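Local coordinates for protein probable glutathione S-transferase GSTU1 (Oryza sativa, PDB 1OYJ) that conjugates reduced glutathione to a wide range of hydrophobic electrophiles, both foreign and endogenous, as a tau-class glutathione transferase linked to herbicide detoxification, at residues A[101-104]-A[105-109]. Residues are numbered along the deposited sequence; the frame is centred on the assembly and turned at random.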
# COMPACT_ATOMS: atom_id res chain seq x y z
N ARG A 101 14.49 1.89 -4.09
CA ARG A 101 13.13 2.37 -3.79
C ARG A 101 12.06 1.29 -3.86
O ARG A 101 11.13 1.28 -2.97
CB ARG A 101 12.74 3.51 -4.70
CG ARG A 101 13.47 4.80 -4.45
CD ARG A 101 13.35 5.84 -5.64
NE ARG A 101 12.05 6.50 -5.71
CZ ARG A 101 11.75 7.63 -5.08
NH1 ARG A 101 12.65 8.21 -4.30
NH2 ARG A 101 10.55 8.18 -5.19
N ALA A 102 12.10 0.43 -4.88
CA ALA A 102 11.09 -0.59 -5.04
C ALA A 102 11.19 -1.57 -3.85
O ALA A 102 10.20 -1.99 -3.33
CB ALA A 102 11.24 -1.32 -6.39
N THR A 103 12.40 -1.98 -3.50
CA THR A 103 12.60 -2.84 -2.36
C THR A 103 12.08 -2.26 -1.05
O THR A 103 11.35 -2.91 -0.27
CB THR A 103 14.17 -3.21 -2.32
OG1 THR A 103 14.44 -4.11 -3.39
CG2 THR A 103 14.56 -3.99 -1.05
N ALA A 104 12.32 -0.99 -0.86
CA ALA A 104 11.80 -0.30 0.31
C ALA A 104 10.28 -0.21 0.32
O ALA A 104 9.68 -0.47 1.36
CB ALA A 104 12.47 1.04 0.45
N ARG A 105 9.66 0.05 -0.82
CA ARG A 105 8.21 0.06 -0.83
C ARG A 105 7.64 -1.32 -0.60
O ARG A 105 6.65 -1.44 0.07
CB ARG A 105 7.58 0.70 -2.04
CG ARG A 105 8.03 2.16 -2.31
CD ARG A 105 7.45 2.72 -3.67
NE ARG A 105 7.55 4.19 -3.79
CZ ARG A 105 8.19 4.85 -4.73
NH1 ARG A 105 8.26 6.17 -4.63
NH2 ARG A 105 8.76 4.24 -5.77
N PHE A 106 8.27 -2.35 -1.17
CA PHE A 106 7.81 -3.70 -0.94
C PHE A 106 7.77 -4.03 0.60
O PHE A 106 6.79 -4.56 1.10
CB PHE A 106 8.77 -4.70 -1.67
CG PHE A 106 8.41 -6.11 -1.42
CD1 PHE A 106 7.52 -6.77 -2.23
CD2 PHE A 106 8.92 -6.76 -0.33
CE1 PHE A 106 7.07 -8.08 -1.93
CE2 PHE A 106 8.52 -8.03 -0.03
CZ PHE A 106 7.57 -8.71 -0.84
N TRP A 107 8.84 -3.71 1.30
CA TRP A 107 9.00 -4.12 2.71
C TRP A 107 8.08 -3.21 3.61
O TRP A 107 7.59 -3.64 4.63
CB TRP A 107 10.46 -4.10 3.06
CG TRP A 107 11.11 -5.47 2.58
CD1 TRP A 107 11.92 -5.68 1.52
CD2 TRP A 107 10.74 -6.75 3.05
NE1 TRP A 107 12.17 -7.03 1.34
CE2 TRP A 107 11.46 -7.72 2.28
CE3 TRP A 107 9.96 -7.19 4.10
CZ2 TRP A 107 11.40 -9.09 2.55
CZ3 TRP A 107 9.86 -8.61 4.34
CH2 TRP A 107 10.59 -9.52 3.55
N ALA A 108 7.90 -1.96 3.25
CA ALA A 108 6.97 -1.09 4.01
C ALA A 108 5.60 -1.65 3.79
O ALA A 108 4.82 -1.75 4.74
CB ALA A 108 7.05 0.33 3.61
N ASP A 109 5.30 -2.01 2.54
CA ASP A 109 4.00 -2.66 2.28
C ASP A 109 3.81 -3.94 3.15
O ASP A 109 2.77 -4.22 3.70
CB ASP A 109 3.85 -3.00 0.80
CG ASP A 109 2.58 -3.77 0.51
OD1 ASP A 109 1.51 -3.20 0.61
OD2 ASP A 109 2.55 -4.97 0.34
O HOH W 1 9.37 7.01 -6.98
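Arg101 and Arg105 stand one turn apart on helix 97-124, in the all-helical C-terminal domain of the GST fold, on the side facing the second subunit. Their side chains run alongside each other, guanidinium planes 80° apart, with Arg101 NH2 3.1 Å from Arg105 NH1. Both are donors of like charge, and Arg105 NH1 of the second subunit adds another; Asp78 of that subunit, salt-bridged to Arg101 NE and Arg105 NH2, probably offsets the charge. A water accepts from Arg105 NH1 at 2.7 Å, in the guanidinium plane at its edge. Arg101 NH1 hydrogen-bonds Pro88 O, and Arg105 NE hydrogen-bonds Gln74 OE1 of its own chain. An alanine in place of Arg105 would probably leave Gln74 OE1 without this donor and weaken the hold on Asp78. Ala102 is small enough to pack against Val71 of the second subunit; its carbonyl O accepts from Phe106 N at 2.9 Å. Thr103 CG2, anti to the backbone N, lies 4.1 Å from Trp107 CD1. The broad indole is buried among Leu144, Val165 and Val52 of the second subunit, with Phe106 CE2 3.8 Å above the centre of one face. Ala104, a single methyl, packs against Val165 and Leu87; Ala108 N donates to its O at 3.0 Å, N-H...O 160°.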